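Local coordinates for cytoplasmic export protein 1 (Saccharomyces cerevisiae, PDB 3VWA), which takes part in nuclear tRNA export, binding tRNA and possibly handing aminoacylated tRNAs from the export receptors to the translation machinery, at residues L149-S154 and S165-Y170; L158-F163 and E181-I186; T23-C28 and Y171-S176. One frame throughout, in Å; residues are numbered along the deposited sequence.

Contact 1 of 3, residues L149-S154 and S165-Y170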
# COMPACT_ATOMS: atom_id res chain seq x y z
N LEU A 149 10.79 -19.66 23.52
CA LEU A 149 11.67 -20.80 23.51
C LEU A 149 11.98 -21.20 24.98
O LEU A 149 12.88 -22.01 25.25
CB LEU A 149 12.90 -20.33 22.73
CG LEU A 149 13.22 -20.85 21.32
CD1 LEU A 149 12.05 -21.51 20.54
CD2 LEU A 149 13.94 -19.79 20.50
N GLU A 150 11.18 -20.68 25.91
CA GLU A 150 11.36 -20.94 27.37
C GLU A 150 11.51 -22.41 27.76
O GLU A 150 12.33 -22.76 28.61
CB GLU A 150 10.23 -20.33 28.20
CG GLU A 150 10.12 -18.82 28.08
CD GLU A 150 9.38 -18.34 26.85
OE1 GLU A 150 8.88 -19.17 26.07
OE2 GLU A 150 9.26 -17.11 26.67
N LEU A 151 10.70 -23.26 27.14
CA LEU A 151 10.65 -24.67 27.50
C LEU A 151 11.42 -25.53 26.48
O LEU A 151 11.55 -26.73 26.65
CB LEU A 151 9.18 -25.11 27.56
CG LEU A 151 8.35 -24.61 28.74
CD1 LEU A 151 6.99 -25.30 28.70
CD2 LEU A 151 9.03 -24.93 30.06
N CYS A 152 11.90 -24.91 25.42
CA CYS A 152 12.42 -25.65 24.29
C CYS A 152 13.66 -26.48 24.65
O CYS A 152 14.65 -25.97 25.21
CB CYS A 152 12.79 -24.67 23.19
SG CYS A 152 13.40 -25.50 21.72
N SER A 153 13.59 -27.74 24.28
CA SER A 153 14.72 -28.68 24.43
C SER A 153 14.67 -29.80 23.36
O SER A 153 13.62 -30.06 22.73
CB SER A 153 14.76 -29.29 25.85
OG SER A 153 13.50 -29.14 26.53
N SER A 154 15.81 -30.44 23.16
CA SER A 154 15.96 -31.56 22.25
C SER A 154 15.27 -32.81 22.79
O SER A 154 15.20 -33.03 24.00
CB SER A 154 17.45 -31.84 22.03
OG SER A 154 17.64 -32.84 21.04
N SER A 165 8.13 -30.77 35.01
CA SER A 165 8.21 -29.79 36.11
C SER A 165 8.35 -28.36 35.57
O SER A 165 7.62 -27.45 35.98
CB SER A 165 9.32 -30.11 37.13
OG SER A 165 10.04 -31.24 36.70
N ARG A 166 9.28 -28.21 34.62
CA ARG A 166 9.42 -26.99 33.86
C ARG A 166 8.09 -26.62 33.24
O ARG A 166 7.56 -25.53 33.46
CB ARG A 166 10.52 -27.15 32.82
CG ARG A 166 11.84 -27.43 33.49
CD ARG A 166 13.07 -27.17 32.63
NE ARG A 166 13.42 -28.32 31.80
CZ ARG A 166 13.25 -28.37 30.48
NH1 ARG A 166 13.61 -29.46 29.81
NH2 ARG A 166 12.71 -27.33 29.82
N ALA A 167 7.50 -27.56 32.53
CA ALA A 167 6.23 -27.30 31.88
C ALA A 167 5.15 -26.84 32.87
O ALA A 167 4.46 -25.87 32.59
CB ALA A 167 5.78 -28.52 31.11
N ARG A 168 5.05 -27.52 34.02
CA ARG A 168 4.20 -27.07 35.11
C ARG A 168 4.56 -25.65 35.60
O ARG A 168 3.70 -24.78 35.72
CB ARG A 168 4.23 -28.08 36.26
N SER A 169 5.84 -25.37 35.85
CA SER A 169 6.17 -24.04 36.38
C SER A 169 5.84 -22.95 35.32
O SER A 169 5.21 -21.93 35.63
CB SER A 169 7.63 -23.98 36.86
OG SER A 169 8.55 -23.95 35.78
N TYR A 170 6.21 -23.23 34.06
CA TYR A 170 5.89 -22.33 32.94
C TYR A 170 4.40 -21.98 32.86
O TYR A 170 4.02 -20.83 32.90
CB TYR A 170 6.39 -22.93 31.62
CG TYR A 170 5.94 -22.15 30.42
CD1 TYR A 170 6.64 -21.02 30.00
CD2 TYR A 170 4.78 -22.51 29.73
CE1 TYR A 170 6.21 -20.28 28.90
CE2 TYR A 170 4.33 -21.77 28.63
CZ TYR A 170 5.04 -20.66 28.22
OH TYR A 170 4.60 -19.94 27.14
O HOH W 1 6.25 -18.30 25.32
O HOH W 2 12.60 -24.72 30.51

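Contact 2 of 3, residues L158-F163 and E181-I186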
# COMPACT_ATOMS: atom_id res chain seq x y z
N LEU A 158 16.04 -37.16 26.82
CA LEU A 158 15.22 -36.18 27.49
C LEU A 158 14.30 -36.86 28.45
O LEU A 158 13.54 -37.77 28.09
CB LEU A 158 14.46 -35.32 26.46
CG LEU A 158 13.61 -34.08 26.73
CD1 LEU A 158 12.12 -34.40 26.62
CD2 LEU A 158 13.91 -33.34 28.02
N SER A 159 14.37 -36.41 29.69
CA SER A 159 13.60 -36.98 30.75
C SER A 159 12.23 -36.32 30.76
O SER A 159 12.12 -35.11 31.01
CB SER A 159 14.35 -36.76 32.07
OG SER A 159 13.42 -36.45 33.09
N ALA A 160 11.21 -37.10 30.44
CA ALA A 160 9.82 -36.69 30.56
C ALA A 160 9.57 -36.03 31.92
O ALA A 160 8.87 -35.00 32.02
CB ALA A 160 8.91 -37.90 30.41
N PHE A 161 10.11 -36.66 32.96
CA PHE A 161 9.88 -36.21 34.32
C PHE A 161 10.39 -34.77 34.49
O PHE A 161 9.68 -33.89 34.95
CB PHE A 161 10.56 -37.16 35.32
CG PHE A 161 10.32 -36.80 36.76
CD1 PHE A 161 11.21 -35.96 37.44
CD2 PHE A 161 9.19 -37.27 37.44
CE1 PHE A 161 10.98 -35.60 38.77
CE2 PHE A 161 8.96 -36.92 38.77
CZ PHE A 161 9.86 -36.09 39.43
N GLU A 162 11.63 -34.56 34.09
CA GLU A 162 12.31 -33.26 34.18
C GLU A 162 11.50 -32.15 33.43
O GLU A 162 11.22 -31.07 33.98
CB GLU A 162 13.73 -33.45 33.63
CG GLU A 162 14.73 -32.35 33.93
CD GLU A 162 14.45 -31.14 33.08
OE1 GLU A 162 14.42 -31.27 31.83
OE2 GLU A 162 14.22 -30.07 33.67
N PHE A 163 11.09 -32.47 32.20
CA PHE A 163 10.37 -31.53 31.36
C PHE A 163 9.00 -31.15 31.95
O PHE A 163 8.60 -30.00 31.93
CB PHE A 163 10.21 -32.13 29.95
CG PHE A 163 9.35 -31.29 29.04
CD1 PHE A 163 9.93 -30.38 28.14
CD2 PHE A 163 7.97 -31.35 29.12
CE1 PHE A 163 9.13 -29.56 27.34
CE2 PHE A 163 7.18 -30.53 28.33
CZ PHE A 163 7.77 -29.65 27.43
N GLU A 181 1.50 -33.35 30.17
CA GLU A 181 2.85 -33.46 30.70
C GLU A 181 3.72 -34.26 29.75
O GLU A 181 4.93 -34.40 29.93
CB GLU A 181 2.80 -34.10 32.08
CG GLU A 181 2.11 -33.19 33.11
CD GLU A 181 1.94 -33.88 34.46
OE1 GLU A 181 1.41 -35.03 34.48
OE2 GLU A 181 2.37 -33.27 35.49
N ASP A 182 3.10 -34.80 28.72
CA ASP A 182 3.83 -35.61 27.80
C ASP A 182 4.52 -34.69 26.79
O ASP A 182 3.84 -33.94 26.06
CB ASP A 182 2.91 -36.63 27.12
CG ASP A 182 3.69 -37.74 26.43
OD1 ASP A 182 3.14 -38.87 26.33
OD2 ASP A 182 4.87 -37.49 26.04
N PRO A 183 5.86 -34.71 26.77
CA PRO A 183 6.69 -34.01 25.79
C PRO A 183 6.45 -34.46 24.35
O PRO A 183 6.82 -33.74 23.43
CB PRO A 183 8.11 -34.41 26.19
CG PRO A 183 8.02 -34.72 27.64
CD PRO A 183 6.67 -35.35 27.82
N ASN A 184 5.85 -35.63 24.16
CA ASN A 184 5.73 -36.19 22.82
C ASN A 184 4.43 -35.83 22.18
O ASN A 184 4.22 -36.05 20.98
CB ASN A 184 5.85 -37.70 22.90
CG ASN A 184 7.21 -38.13 23.41
OD1 ASN A 184 8.23 -37.84 22.78
ND2 ASN A 184 7.22 -38.79 24.55
N THR A 185 3.54 -35.29 23.00
CA THR A 185 2.21 -34.95 22.60
C THR A 185 1.87 -33.50 22.97
O THR A 185 0.80 -32.98 22.57
CB THR A 185 1.21 -35.87 23.31
OG1 THR A 185 1.44 -35.81 24.72
CG2 THR A 185 1.30 -37.32 22.79
N ILE A 186 2.73 -32.84 23.76
CA ILE A 186 2.43 -31.46 24.12
C ILE A 186 2.35 -30.51 22.89
O ILE A 186 1.47 -29.67 22.81
CB ILE A 186 3.33 -30.90 25.25
CG1 ILE A 186 2.68 -29.66 25.88
CG2 ILE A 186 4.76 -30.61 24.78
CD1 ILE A 186 3.43 -29.09 27.07

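Contact 3 of 3, residues T23-C28 and Y171-S176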
# COMPACT_ATOMS: atom_id res chain seq x y z
N THR A 23 3.70 -9.55 28.23
CA THR A 23 3.28 -10.89 28.62
C THR A 23 3.83 -11.07 30.02
O THR A 23 4.50 -10.19 30.52
CB THR A 23 3.75 -11.90 27.54
OG1 THR A 23 2.70 -12.06 26.59
CG2 THR A 23 4.13 -13.23 28.09
N ALA A 24 3.52 -12.17 30.68
CA ALA A 24 4.05 -12.38 32.01
C ALA A 24 5.56 -12.53 31.99
O ALA A 24 6.21 -12.27 33.01
CB ALA A 24 3.41 -13.59 32.66
N LEU A 25 6.14 -12.98 30.86
CA LEU A 25 7.59 -13.22 30.80
C LEU A 25 8.45 -12.19 30.04
O LEU A 25 9.67 -12.15 30.21
CB LEU A 25 7.89 -14.59 30.26
CG LEU A 25 7.35 -15.64 31.19
CD1 LEU A 25 7.47 -16.95 30.48
CD2 LEU A 25 8.08 -15.67 32.53
N TRP A 26 7.80 -11.39 29.19
CA TRP A 26 8.48 -10.51 28.25
C TRP A 26 7.70 -9.26 28.00
O TRP A 26 6.45 -9.29 27.94
CB TRP A 26 8.68 -11.19 26.87
CG TRP A 26 9.46 -12.46 26.98
CD1 TRP A 26 8.98 -13.75 27.14
CD2 TRP A 26 10.91 -12.60 26.96
NE1 TRP A 26 10.02 -14.64 27.24
CE2 TRP A 26 11.18 -14.02 27.13
CE3 TRP A 26 11.98 -11.72 26.84
CZ2 TRP A 26 12.47 -14.52 27.18
CZ3 TRP A 26 13.27 -12.24 26.85
CH2 TRP A 26 13.50 -13.61 27.03
N GLN A 27 8.43 -8.17 27.81
CA GLN A 27 7.90 -6.98 27.11
C GLN A 27 8.45 -6.94 25.70
O GLN A 27 9.61 -7.29 25.46
CB GLN A 27 8.31 -5.70 27.82
CG GLN A 27 7.56 -5.51 29.12
CD GLN A 27 8.11 -4.33 29.87
OE1 GLN A 27 9.30 -4.32 30.24
NE2 GLN A 27 7.27 -3.33 30.09
N CYS A 28 7.63 -6.51 24.76
CA CYS A 28 8.07 -6.49 23.38
C CYS A 28 8.06 -5.05 22.88
O CYS A 28 7.02 -4.39 22.88
CB CYS A 28 7.20 -7.42 22.55
SG CYS A 28 7.33 -7.22 20.76
N TYR A 171 3.57 -23.00 32.78
CA TYR A 171 2.11 -22.81 32.72
C TYR A 171 1.51 -22.16 33.96
O TYR A 171 0.56 -21.41 33.85
CB TYR A 171 1.42 -24.14 32.37
CG TYR A 171 1.49 -24.37 30.89
CD1 TYR A 171 0.53 -23.84 30.04
CD2 TYR A 171 2.56 -25.05 30.35
CE1 TYR A 171 0.61 -24.03 28.66
CE2 TYR A 171 2.66 -25.25 28.97
CZ TYR A 171 1.68 -24.73 28.15
OH TYR A 171 1.79 -24.92 26.81
N ASN A 172 2.11 -22.42 35.13
CA ASN A 172 1.72 -21.73 36.37
C ASN A 172 2.06 -20.24 36.34
O ASN A 172 1.28 -19.41 36.83
CB ASN A 172 2.37 -22.40 37.59
N ILE A 173 3.24 -19.91 35.79
CA ILE A 173 3.66 -18.53 35.67
C ILE A 173 2.70 -17.83 34.72
O ILE A 173 2.15 -16.79 35.05
CB ILE A 173 5.14 -18.42 35.19
CG1 ILE A 173 6.08 -18.67 36.38
CG2 ILE A 173 5.40 -17.07 34.53
CD1 ILE A 173 7.32 -19.48 36.04
N ILE A 174 2.48 -18.42 33.55
CA ILE A 174 1.61 -17.79 32.57
C ILE A 174 0.13 -17.80 32.95
O ILE A 174 -0.67 -17.14 32.29
CB ILE A 174 1.80 -18.40 31.17
CG1 ILE A 174 3.23 -18.19 30.70
CG2 ILE A 174 0.83 -17.76 30.18
CD1 ILE A 174 3.50 -16.78 30.25
N GLY A 175 -0.24 -18.54 34.01
CA GLY A 175 -1.62 -18.54 34.49
C GLY A 175 -2.48 -19.14 33.40
O GLY A 175 -3.51 -18.58 33.01
N SER A 176 -2.02 -20.28 32.90
CA SER A 176 -2.64 -20.96 31.77
C SER A 176 -2.70 -22.46 32.02
O SER A 176 -1.92 -23.02 32.83
CB SER A 176 -1.83 -20.70 30.49
OG SER A 176 -2.38 -21.42 29.40

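Contact 1 of 3, residues L149-S154 and S165-Y170
A type I turn from Leu149 to Cys152, in the kinase-like domain, rests on helix 160-174 through Leu151, whose forked end meets Tyr170, Ala167 and the stem of Arg166. Leu151 CD2 lies 3.7 Å from Tyr170 CB, while Leu151 CD1 reaches Tyr170 CD2 at 3.7 Å, approaching the ring obliquely, and Ala167 CA at 3.8 Å. The turn follows strand 144-146, the place where active kinases carry their DFG motif and begin the activation segment, so helix 160-174 probably belongs to the counterpart of that segment. Beside the apolar patch, Arg166 bends at chi3 (-86°) and brings the edge of its guanidinium to the turn and to strand 153-154. NH1 of Arg166 donates to Ser153 OG at 3.3 Å, nearly straight at 166° and close to the guanidinium plane; Arg166 NH2 makes a weak bond to Leu151 O, while its NE pairs with Glu162. The Ser153 hydroxyl in turn donates to Leu151 O at 3.1 Å. With an alanine here, Arg166 NH1 would probably lose this acceptor and Leu151 O its hydroxyl donor. Waters bridge Glu150 O to Arg166 NH2 and Glu150 OE1 to Tyr170 OH; Glu150 OE2 accepts from Trp26 NE1.

Contact 2 of 3, residues L158-F163 and E181-I186
Pro183 is the bump of this contact, and the hollow that receives it is framed by Leu158, just before helix 160-174, and by Ala160 and Phe163 in its first turn. The proline ring slides past Phe163: Pro183 CG comes to 3.7 Å from Phe163 CD2, and Pro183 CB stands over one face of the aromatic ring, 4.2 Å above its plane and displaced toward the rim. Phe163 reaches this position with CG anti to its backbone N (chi1 174°), which swings the ring off the helix and across to the loop. Leu158 closes one flank, its CD1 lying 4.0 Å from Pro183 CB, and the backbone of Ala160 closes another, its CA the same distance from Pro183 CG. At the far end of the aromatic ring, Phe163 CZ meets Ile186 CG2 obliquely at 4.1 Å.

Each segment also has polar bonds of its own. Ser159 is the N-cap of the helix, its OG accepting from Glu162 N at 2.8 Å. In the loop, Asp182 OD2 receives Asn184 N at 2.8 Å in an Asx turn that spans the proline. The pairing thus joins the first turn of helix 160-174 to the loop leading into helix 186-198, while Val127 of strand 126-127 touches both Phe163 and Ile186.

Contact 3 of 3, residues T23-C28 and Y171-S176
Leu25 meets Ile173 and Ile174 at about right angles, packing a tight turn of the kinase-like N-lobe against the C-terminal end of helix 160-174. The turn joins strands 21-22 and 26-33, with Thr23 N bonded to Trp26 O, and its place in the topology is probably that of the glycine-rich loop of active kinases. The contact illustrates how one branched residue can serve two neighbours in sequence on a helix: the fork of Leu25 sends a methyl to each isoleucine. Leu25 CD2 approaches Ile173 CG2 at 3.6 Å, and Leu25 CD1 approaches Ile174 CD1 at 4.0 Å.

The two isoleucines use different branches. Ile173 offers its short one, for CG2 is anti to the backbone N and thereby faces the leucine. Ile174 reaches with its long one: CG1 lies beside the backbone N (chi1 -61°), and a second bend at chi2 (-76°) brings the terminal methyl over to the turn. There Ile174 CD1 serves as a shared contact point, touching Ala24 CB at 4.0 Å and Thr23 CG2 at 4.2 Å as well as the leucine. The side-chain contacts are apolar and lie near the surface, although Leu25 itself is buried and Ile173 also touches Leu54 of helix 52-64. Just beyond them the helix ends in a Schellman motif: Gly175, at positive phi, is the C-prime residue, and Ser176 N reaches back to Tyr171 O at 3.0 Å.

Overall arrangement
All three contacts draw on helix 160-174: contact 2 on its first turn, contact 1 on its middle and contact 3 on its end. Contacts 1 and 2 have centres about 9 Å apart and touch where Leu151 O lies 3.8 Å from Phe163 CE1. Contacts 1 and 3, with centres about 12 Å apart, are tied by the bond between Trp26 and Glu150 (NE1 to OE2, 2.6 Å) and by packing of Leu25 on Tyr170. Contacts 2 and 3 do not touch, their centres being about 20 Å apart. In this way one helix connects the N-lobe turn, the loop after strand 144-146 and the approach to helix 186-198, within the kinase-like domain that precedes the HEAT repeats.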